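Local coordinates for PDZ domain protein (Parabacteroides distasonis, PDB 4L8N), which is of unknown function but combines N- and C-terminal PDZ domains with a DUF4136 domain and binds magnesium, at residues D49-I54 and Q69-A74; K375-D380 and F384-F389; F393-I398 and F417-N422. All coordinates share one frame; numbering follows the deposited sequence.

Interaction 1. Residues D49-I54 and Q69-A74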
loop_
_atom_site.group_PDB
_atom_site.type_symbol
_atom_site.label_atom_id
_atom_site.label_comp_id
_atom_site.label_asym_id
_atom_site.label_seq_id
_atom_site.Cartn_x
_atom_site.Cartn_y
_atom_site.Cartn_z
ATOM N N ASP A 49 -9.462 -18.438 -20.276
ATOM C CA ASP A 49 -10.434 -18.669 -21.339
ATOM C C ASP A 49 -11.809 -18.419 -20.771
ATOM O O ASP A 49 -12.038 -18.708 -19.582
ATOM C CB ASP A 49 -10.357 -20.122 -21.880
ATOM C CG ASP A 49 -9.398 -20.365 -23.025
ATOM O OD1 ASP A 49 -8.774 -19.389 -23.492
ATOM O OD2 ASP A 49 -9.265 -21.541 -23.456
ATOM N N VAL A 50 -12.719 -17.873 -21.612
ATOM C CA VAL A 50 -14.103 -17.583 -21.241
ATOM C C VAL A 50 -15.028 -18.588 -21.920
ATOM O O VAL A 50 -15.045 -18.682 -23.150
ATOM C CB VAL A 50 -14.500 -16.130 -21.574
ATOM C CG1 VAL A 50 -15.987 -15.890 -21.321
ATOM C CG2 VAL A 50 -13.665 -15.144 -20.771
ATOM N N ILE A 51 -15.794 -19.343 -21.116
ATOM C CA ILE A 51 -16.785 -20.276 -21.655
ATOM C C ILE A 51 -18.020 -19.443 -22.058
ATOM O O ILE A 51 -18.716 -18.891 -21.195
ATOM C CB ILE A 51 -17.141 -21.434 -20.696
ATOM C CG1 ILE A 51 -15.885 -22.255 -20.302
ATOM C CG2 ILE A 51 -18.263 -22.313 -21.306
ATOM C CD1 ILE A 51 -16.135 -23.327 -19.296
ATOM N N GLU A 52 -18.229 -19.292 -23.367
ATOM C CA GLU A 52 -19.336 -18.507 -23.905
ATOM C C GLU A 52 -20.597 -19.358 -24.020
ATOM O O GLU A 52 -21.684 -18.891 -23.676
ATOM C CB GLU A 52 -18.969 -17.897 -25.269
ATOM C CG GLU A 52 -17.854 -16.863 -25.209
ATOM C CD GLU A 52 -18.217 -15.479 -24.711
ATOM O OE1 GLU A 52 -19.425 -15.192 -24.546
ATOM O OE2 GLU A 52 -17.285 -14.668 -24.513
ATOM N N GLU A 53 -20.456 -20.586 -24.550
ATOM C CA GLU A 53 -21.556 -21.531 -24.736
ATOM C C GLU A 53 -21.121 -22.921 -24.329
ATOM O O GLU A 53 -19.943 -23.270 -24.447
ATOM C CB GLU A 53 -22.081 -21.565 -26.196
ATOM C CG GLU A 53 -22.283 -20.229 -26.905
ATOM C CD GLU A 53 -22.679 -20.295 -28.374
ATOM O OE1 GLU A 53 -22.688 -21.408 -28.955
ATOM O OE2 GLU A 53 -22.981 -19.221 -28.946
ATOM N N ILE A 54 -22.081 -23.714 -23.847
ATOM C CA ILE A 54 -21.891 -25.121 -23.491
ATOM C C ILE A 54 -22.837 -25.918 -24.395
ATOM O O ILE A 54 -24.036 -25.643 -24.429
ATOM C CB ILE A 54 -22.119 -25.404 -21.977
ATOM C CG1 ILE A 54 -21.256 -24.472 -21.089
ATOM C CG2 ILE A 54 -21.897 -26.894 -21.654
ATOM C CD1 ILE A 54 -21.657 -24.380 -19.586
ATOM N N GLN A 69 -23.590 -28.681 -13.664
ATOM C CA GLN A 69 -24.311 -29.866 -14.158
ATOM C C GLN A 69 -24.244 -29.941 -15.681
ATOM O O GLN A 69 -24.101 -31.035 -16.225
ATOM C CB GLN A 69 -25.789 -29.872 -13.696
ATOM C CG GLN A 69 -26.001 -30.179 -12.206
ATOM C CD GLN A 69 -25.655 -29.019 -11.289
ATOM O OE1 GLN A 69 -25.970 -27.850 -11.559
ATOM N NE2 GLN A 69 -24.985 -29.321 -10.182
ATOM N N LEU A 70 -24.353 -28.775 -16.359
ATOM C CA LEU A 70 -24.308 -28.643 -17.811
ATOM C C LEU A 70 -22.911 -28.926 -18.348
ATOM O O LEU A 70 -22.769 -29.384 -19.483
ATOM C CB LEU A 70 -24.761 -27.238 -18.216
ATOM C CG LEU A 70 -25.738 -27.169 -19.381
ATOM C CD1 LEU A 70 -27.108 -27.689 -18.989
ATOM C CD2 LEU A 70 -25.858 -25.755 -19.895
ATOM N N LEU A 71 -21.885 -28.668 -17.520
ATOM C CA LEU A 71 -20.482 -28.906 -17.847
ATOM C C LEU A 71 -20.108 -30.367 -17.640
ATOM O O LEU A 71 -19.171 -30.841 -18.284
ATOM C CB LEU A 71 -19.554 -28.000 -17.025
ATOM C CG LEU A 71 -19.292 -26.627 -17.614
ATOM C CD1 LEU A 71 -18.571 -25.755 -16.622
ATOM C CD2 LEU A 71 -18.523 -26.718 -18.936
ATOM N N ASN A 72 -20.839 -31.085 -16.756
ATOM C CA ASN A 72 -20.628 -32.514 -16.510
ATOM C C ASN A 72 -21.949 -33.275 -16.772
ATOM O O ASN A 72 -22.607 -33.697 -15.810
ATOM C CB ASN A 72 -20.092 -32.764 -15.098
ATOM C CG ASN A 72 -19.522 -34.153 -14.929
ATOM O OD1 ASN A 72 -18.341 -34.410 -15.204
ATOM N ND2 ASN A 72 -20.354 -35.080 -14.487
ATOM N N PRO A 73 -22.381 -33.440 -18.054
ATOM C CA PRO A 73 -23.658 -34.136 -18.310
ATOM C C PRO A 73 -23.602 -35.620 -17.965
ATOM O O PRO A 73 -22.516 -36.208 -17.885
ATOM C CB PRO A 73 -23.895 -33.927 -19.814
ATOM C CG PRO A 73 -22.938 -32.861 -20.238
ATOM C CD PRO A 73 -21.758 -33.011 -19.324
ATOM N N ALA A 74 -24.783 -36.220 -17.729
ATOM C CA ALA A 74 -24.882 -37.641 -17.393
ATOM C C ALA A 74 -24.682 -38.513 -18.644
ATOM O O ALA A 74 -23.672 -39.226 -18.734
ATOM C CB ALA A 74 -26.218 -37.940 -16.728
#
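The peptide group that follows L70 is the flat group met across this contact. I54 CG2 touches its oxygen, L70 O, at 3.4 Å. No aromatic ring of D49-I54 or Q69-A74 takes part; the rest is aliphatic. I54 sits across from both leucines. Its CG2 branch is anti to the backbone N and goes to the L70 carbonyl. Its CG1 branch lies beside the backbone N and sends CD1 to L71, 3.8 Å from L71 CG. The two side chains cross at about a right angle. I51 meets L71 tip to tip, with I51 CD1 4.2 Å from L71 CD2. L70, partly exposed, adds its CD2, 4.3 Å from I54 CB.

E52 and E53 both face T82, a classic beta bulge in strand 50-54. The bulge lets I51 and I54, three residues apart, both point at the helix end. Helix 67-71 is thereby packed on the PDZ sheet. L71 also touches Y16 of strand 8-18. In PDZ domains the peptide groove runs between this helix and the strand matching 8-18 here; I51 and I54 probably lie behind it. The contact is buried and rests on dispersion and exclusion of water, with no polar pairing between the segments.

Interaction 2. Residues K375-D380 and F384-F389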
loop_
_atom_site.group_PDB
_atom_site.type_symbol
_atom_site.label_atom_id
_atom_site.label_comp_id
_atom_site.label_asym_id
_atom_site.label_seq_id
_atom_site.Cartn_x
_atom_site.Cartn_y
_atom_site.Cartn_z
ATOM N N LYS A 375 17.787 -25.921 7.796
ATOM C CA LYS A 375 18.052 -24.650 7.096
ATOM C C LYS A 375 17.051 -24.432 5.964
ATOM O O LYS A 375 16.906 -23.304 5.506
ATOM C CB LYS A 375 19.491 -24.607 6.536
ATOM C CG LYS A 375 20.584 -24.658 7.616
ATOM C CD LYS A 375 22.039 -24.697 7.066
ATOM C CE LYS A 375 22.484 -26.009 6.422
ATOM N NZ LYS A 375 22.467 -27.165 7.369
ATOM N N THR A 376 16.355 -25.505 5.527
ATOM C CA THR A 376 15.370 -25.514 4.433
ATOM C C THR A 376 13.904 -25.476 4.918
ATOM O O THR A 376 13.009 -25.392 4.072
ATOM C CB THR A 376 15.551 -26.765 3.557
ATOM O OG1 THR A 376 15.203 -27.920 4.318
ATOM C CG2 THR A 376 16.949 -26.901 3.013
HETATM N N MSE A 377 13.665 -25.557 6.262
HETATM C CA MSE A 377 12.341 -25.580 6.907
HETATM C C MSE A 377 11.405 -24.508 6.377
HETATM O O MSE A 377 11.754 -23.327 6.388
HETATM C CB MSE A 377 12.446 -25.438 8.426
HETATM C CG MSE A 377 11.172 -25.853 9.153
HETATM SE SE MSE A 377 11.221 -25.644 11.100
HETATM C CE MSE A 377 13.100 -26.181 11.491
ATOM N N PHE A 378 10.211 -24.925 5.922
ATOM C CA PHE A 378 9.190 -24.032 5.405
ATOM C C PHE A 378 7.808 -24.518 5.823
ATOM O O PHE A 378 7.634 -25.688 6.189
ATOM C CB PHE A 378 9.292 -23.900 3.865
ATOM C CG PHE A 378 8.984 -25.136 3.048
ATOM C CD1 PHE A 378 9.970 -26.088 2.796
ATOM C CD2 PHE A 378 7.727 -25.330 2.502
ATOM C CE1 PHE A 378 9.690 -27.229 2.025
ATOM C CE2 PHE A 378 7.443 -26.475 1.746
ATOM C CZ PHE A 378 8.429 -27.411 1.504
ATOM N N THR A 379 6.827 -23.601 5.767
ATOM C CA THR A 379 5.434 -23.913 6.049
ATOM C C THR A 379 4.765 -24.119 4.695
ATOM O O THR A 379 4.839 -23.238 3.841
ATOM C CB THR A 379 4.779 -22.834 6.938
ATOM O OG1 THR A 379 5.547 -22.682 8.143
ATOM C CG2 THR A 379 3.333 -23.163 7.299
ATOM N N ASP A 380 4.160 -25.292 4.477
ATOM C CA ASP A 380 3.500 -25.563 3.199
ATOM C C ASP A 380 2.105 -24.893 3.139
ATOM O O ASP A 380 1.634 -24.336 4.138
ATOM C CB ASP A 380 3.430 -27.073 2.900
ATOM C CG ASP A 380 2.381 -27.907 3.622
ATOM O OD1 ASP A 380 1.637 -27.347 4.454
ATOM O OD2 ASP A 380 2.321 -29.130 3.367
ATOM N N PHE A 384 1.249 -26.944 7.268
ATOM C CA PHE A 384 2.260 -27.767 7.952
ATOM C C PHE A 384 3.536 -26.941 8.087
ATOM O O PHE A 384 4.068 -26.463 7.091
ATOM C CB PHE A 384 2.507 -29.111 7.240
ATOM C CG PHE A 384 3.473 -30.018 7.973
ATOM C CD1 PHE A 384 3.341 -30.250 9.344
ATOM C CD2 PHE A 384 4.505 -30.662 7.294
ATOM C CE1 PHE A 384 4.246 -31.081 10.022
ATOM C CE2 PHE A 384 5.407 -31.497 7.977
ATOM C CZ PHE A 384 5.264 -31.707 9.332
ATOM N N LYS A 385 3.975 -26.722 9.336
ATOM C CA LYS A 385 5.079 -25.839 9.734
ATOM C C LYS A 385 6.484 -26.433 9.602
ATOM O O LYS A 385 7.453 -25.665 9.572
ATOM C CB LYS A 385 4.888 -25.415 11.211
ATOM C CG LYS A 385 3.852 -24.308 11.459
ATOM C CD LYS A 385 3.215 -24.393 12.862
ATOM C CE LYS A 385 4.147 -24.007 13.994
ATOM N NZ LYS A 385 3.521 -24.147 15.344
ATOM N N TYR A 386 6.618 -27.762 9.551
ATOM C CA TYR A 386 7.951 -28.343 9.634
ATOM C C TYR A 386 8.423 -29.088 8.388
ATOM O O TYR A 386 9.173 -30.064 8.507
ATOM C CB TYR A 386 8.023 -29.247 10.886
ATOM C CG TYR A 386 7.467 -28.565 12.125
ATOM C CD1 TYR A 386 8.007 -27.363 12.590
ATOM C CD2 TYR A 386 6.356 -29.078 12.788
ATOM C CE1 TYR A 386 7.465 -26.701 13.692
ATOM C CE2 TYR A 386 5.826 -28.442 13.913
ATOM C CZ TYR A 386 6.386 -27.257 14.365
ATOM O OH TYR A 386 5.857 -26.630 15.474
ATOM N N CYS A 387 8.083 -28.563 7.196
ATOM C CA CYS A 387 8.555 -29.120 5.932
ATOM C C CYS A 387 10.055 -28.867 5.777
ATOM O O CYS A 387 10.515 -27.745 5.935
ATOM C CB CYS A 387 7.779 -28.544 4.756
ATOM S SG CYS A 387 6.004 -28.859 4.813
HETATM N N MSE A 388 10.822 -29.922 5.520
HETATM C CA MSE A 388 12.267 -29.840 5.332
HETATM C C MSE A 388 12.700 -30.787 4.235
HETATM O O MSE A 388 12.165 -31.905 4.130
HETATM C CB MSE A 388 13.016 -30.191 6.628
HETATM C CG MSE A 388 12.824 -29.160 7.743
HETATM SE SE MSE A 388 13.674 -29.655 9.399
HETATM C CE MSE A 388 12.604 -31.070 9.899
ATOM N N PHE A 389 13.690 -30.372 3.438
ATOM C CA PHE A 389 14.249 -31.287 2.463
ATOM C C PHE A 389 15.241 -32.176 3.189
ATOM O O PHE A 389 15.604 -31.906 4.350
ATOM C CB PHE A 389 14.913 -30.549 1.288
ATOM C CG PHE A 389 13.999 -29.556 0.618
ATOM C CD1 PHE A 389 12.710 -29.916 0.243
ATOM C CD2 PHE A 389 14.428 -28.267 0.354
ATOM C CE1 PHE A 389 11.861 -28.996 -0.365
ATOM C CE2 PHE A 389 13.581 -27.350 -0.268
ATOM C CZ PHE A 389 12.303 -27.723 -0.624
HETATM O O HOH W 1 8.341 -23.107 9.142
#
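T376 begins the contact. Its OG1 accepts F389 N at 3.0 Å and is also bonded to D373 O. The hydroxyl fits between backbone N and carbonyl carbon (chi1 67°), which leaves T376 CB and CG2 against F389 CD2. M377, a selenomethionine, runs beside M388, also a selenomethionine. M377 SE ends at the edge of the Y386 ring, in its plane and 3.9 Å from Y386 CD1, a Met-aromatic contact.

F378 pairs with C387 as a single antiparallel, hydrogen-bonded bridge. F378 N gives a 2.8 Å bond to C387 O; the return bond is weak. The F378 ring turns back over its partner. C387 CB sits over the ring centre, 3.5 Å from the centroid, and C387 SG lies over the same ring. F389 meets the F378 ring obliquely.

T379 OG1 shares a water with K385 O. At D380, the backbone N donates to F384 O at 2.9 Å. D380 OD1 accepts F384 N at 2.9 Å, from 36° above the carboxylate plane. These two bonds close the loop 381-383. Backbone pairing is limited to one bridge and the D380 N bond; T376 OG1 and D380 OD1 each accept another main-chain N-H.

Interaction 3. Residues F393-I398 and F417-N422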
loop_
_atom_site.group_PDB
_atom_site.type_symbol
_atom_site.label_atom_id
_atom_site.label_comp_id
_atom_site.label_asym_id
_atom_site.label_seq_id
_atom_site.Cartn_x
_atom_site.Cartn_y
_atom_site.Cartn_z
ATOM N N PHE A 393 24.117 -34.458 2.718
ATOM C CA PHE A 393 25.222 -35.347 3.130
ATOM C C PHE A 393 24.704 -36.669 3.770
ATOM O O PHE A 393 25.503 -37.512 4.188
ATOM C CB PHE A 393 26.203 -34.607 4.080
ATOM C CG PHE A 393 26.652 -33.282 3.509
ATOM C CD1 PHE A 393 27.570 -33.231 2.463
ATOM C CD2 PHE A 393 26.070 -32.089 3.935
ATOM C CE1 PHE A 393 27.915 -32.006 1.869
ATOM C CE2 PHE A 393 26.417 -30.866 3.342
ATOM C CZ PHE A 393 27.340 -30.832 2.316
ATOM N N LYS A 394 23.375 -36.869 3.792
ATOM C CA LYS A 394 22.786 -38.035 4.436
ATOM C C LYS A 394 21.926 -38.909 3.497
ATOM O O LYS A 394 21.242 -39.804 4.001
ATOM C CB LYS A 394 21.957 -37.570 5.641
ATOM C CG LYS A 394 22.810 -37.244 6.851
ATOM C CD LYS A 394 22.132 -36.222 7.734
ATOM C CE LYS A 394 22.969 -35.825 8.926
ATOM N NZ LYS A 394 22.169 -35.069 9.923
ATOM N N TYR A 395 22.027 -38.723 2.152
ATOM C CA TYR A 395 21.250 -39.488 1.150
ATOM C C TYR A 395 21.436 -41.001 1.261
ATOM O O TYR A 395 20.422 -41.707 1.214
ATOM C CB TYR A 395 21.546 -39.064 -0.296
ATOM C CG TYR A 395 20.899 -37.780 -0.758
ATOM C CD1 TYR A 395 20.348 -36.882 0.158
ATOM C CD2 TYR A 395 20.885 -37.431 -2.107
ATOM C CE1 TYR A 395 19.756 -35.686 -0.266
ATOM C CE2 TYR A 395 20.344 -36.216 -2.538
ATOM C CZ TYR A 395 19.785 -35.345 -1.610
ATOM O OH TYR A 395 19.246 -34.157 -2.028
ATOM N N PRO A 396 22.681 -41.531 1.437
ATOM C CA PRO A 396 22.839 -42.990 1.558
ATOM C C PRO A 396 22.057 -43.574 2.739
ATOM O O PRO A 396 21.448 -44.639 2.589
ATOM C CB PRO A 396 24.348 -43.152 1.753
ATOM C CG PRO A 396 24.941 -41.947 1.104
ATOM C CD PRO A 396 24.001 -40.861 1.473
ATOM N N GLN A 397 22.024 -42.854 3.882
ATOM C CA GLN A 397 21.325 -43.262 5.106
ATOM C C GLN A 397 19.793 -43.172 4.946
ATOM O O GLN A 397 19.083 -44.021 5.480
ATOM C CB GLN A 397 21.799 -42.423 6.298
ATOM C CG GLN A 397 23.301 -42.579 6.588
ATOM C CD GLN A 397 24.129 -41.410 6.076
ATOM O OE1 GLN A 397 24.521 -41.337 4.903
ATOM N NE2 GLN A 397 24.437 -40.475 6.963
ATOM N N ILE A 398 19.293 -42.169 4.196
ATOM C CA ILE A 398 17.864 -41.989 3.903
ATOM C C ILE A 398 17.424 -43.121 2.984
ATOM O O ILE A 398 16.417 -43.772 3.273
ATOM C CB ILE A 398 17.557 -40.589 3.284
ATOM C CG1 ILE A 398 18.009 -39.452 4.204
ATOM C CG2 ILE A 398 16.063 -40.442 2.872
ATOM C CD1 ILE A 398 18.443 -38.278 3.465
ATOM N N PHE A 417 13.288 -42.388 -8.981
ATOM C CA PHE A 417 14.169 -41.574 -9.800
ATOM C C PHE A 417 15.114 -40.726 -8.884
ATOM O O PHE A 417 16.070 -40.111 -9.378
ATOM C CB PHE A 417 13.323 -40.671 -10.746
ATOM C CG PHE A 417 12.381 -39.733 -10.016
ATOM C CD1 PHE A 417 12.840 -38.528 -9.486
ATOM C CD2 PHE A 417 11.050 -40.081 -9.807
ATOM C CE1 PHE A 417 11.993 -37.710 -8.734
ATOM C CE2 PHE A 417 10.198 -39.246 -9.077
ATOM C CZ PHE A 417 10.672 -38.071 -8.547
ATOM N N ALA A 418 14.823 -40.676 -7.567
ATOM C CA ALA A 418 15.570 -39.886 -6.582
ATOM C C ALA A 418 16.644 -40.738 -5.895
ATOM O O ALA A 418 16.336 -41.855 -5.476
ATOM C CB ALA A 418 14.608 -39.301 -5.558
ATOM N N PRO A 419 17.901 -40.235 -5.734
ATOM C CA PRO A 419 18.963 -41.065 -5.130
ATOM C C PRO A 419 18.831 -41.231 -3.599
ATOM O O PRO A 419 19.468 -42.129 -3.026
ATOM C CB PRO A 419 20.232 -40.312 -5.518
ATOM C CG PRO A 419 19.814 -38.900 -5.559
ATOM C CD PRO A 419 18.453 -38.942 -6.188
ATOM N N TYR A 420 18.011 -40.364 -2.938
ATOM C CA TYR A 420 17.695 -40.486 -1.512
ATOM C C TYR A 420 16.608 -41.602 -1.271
ATOM O O TYR A 420 16.224 -41.844 -0.136
ATOM C CB TYR A 420 17.280 -39.142 -0.895
ATOM C CG TYR A 420 16.358 -38.291 -1.739
ATOM C CD1 TYR A 420 14.981 -38.496 -1.726
ATOM C CD2 TYR A 420 16.851 -37.232 -2.489
ATOM C CE1 TYR A 420 14.122 -37.679 -2.449
ATOM C CE2 TYR A 420 16.004 -36.419 -3.233
ATOM C CZ TYR A 420 14.636 -36.640 -3.208
ATOM O OH TYR A 420 13.789 -35.849 -3.963
ATOM N N ILE A 421 16.129 -42.274 -2.337
ATOM C CA ILE A 421 15.178 -43.387 -2.255
ATOM C C ILE A 421 15.817 -44.609 -2.949
ATOM O O ILE A 421 15.904 -45.668 -2.341
ATOM C CB ILE A 421 13.740 -43.073 -2.824
ATOM C CG1 ILE A 421 13.082 -41.845 -2.169
ATOM C CG2 ILE A 421 12.828 -44.292 -2.764
ATOM C CD1 ILE A 421 12.746 -41.923 -0.662
ATOM N N ASN A 422 16.248 -44.443 -4.218
ATOM C CA ASN A 422 16.851 -45.491 -5.029
ATOM C C ASN A 422 18.282 -45.109 -5.442
ATOM O O ASN A 422 18.480 -44.447 -6.479
ATOM C CB ASN A 422 15.992 -45.803 -6.252
ATOM C CG ASN A 422 16.528 -46.917 -7.120
ATOM O OD1 ASN A 422 17.176 -47.856 -6.644
ATOM N ND2 ASN A 422 16.278 -46.833 -8.423
#
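Y395 and Y420 form a T-shaped pair: the edge of Y420 points at the face of Y395. The centroids are 5.1 Å apart and the planes stand at 73°. Y420 CD2 does the touching, 3.6 Å from Y395 CZ, offset toward the rim of the Y395 ring. Y420 CB lies over the same ring, in a CH-pi contact 4.0 Å from its centroid. CB is placed by the backbone; chi1 42° swings the Y420 ring, between backbone N and carbonyl carbon, so that its CD2 edge also meets Y395. W390 also meets the Y420 ring, planes at about 50°.

The contact joins the first turn of helix 395-402, with K394 at the N-cap position, to a turn in the loop before strand 429-435. P419 and Y420 are the central residues of a type I turn. A418 O accepts both I421 N and N422 N there, which fixes the turn that presents P419 and Y420.

Aliphatic contacts flank the rings. P419 CG reaches Y395 CD2 at 3.9 Å, running alongside. One helical turn on, I398 CG2 rests against Y420 O at 3.3 Å and near Y420 CB.

The Y420 hydroxyl is bonded beyond the two segments, to S118 OG.

How the interactions relate
Interaction 1 comes first. It closes a 14-residue connection within the N-terminal PDZ domain and ties strand 50-54 to the end of helix 67-71. The chain then passes through the DUF4136 region before reaching the other two. Interaction 2 closes a tight loop of three residues after helix 354-367, near strand 123-135. Interaction 3 follows almost at once and closes 18 residues, joining the start of helix 395-402 to the loop before strand 429-435. The three are in series; none nests or crosses. Interactions 2 and 3 have centres about 19 Å apart. Interaction 1 lies across the chain's centre from both, its centre about 40 and 46 Å from theirs.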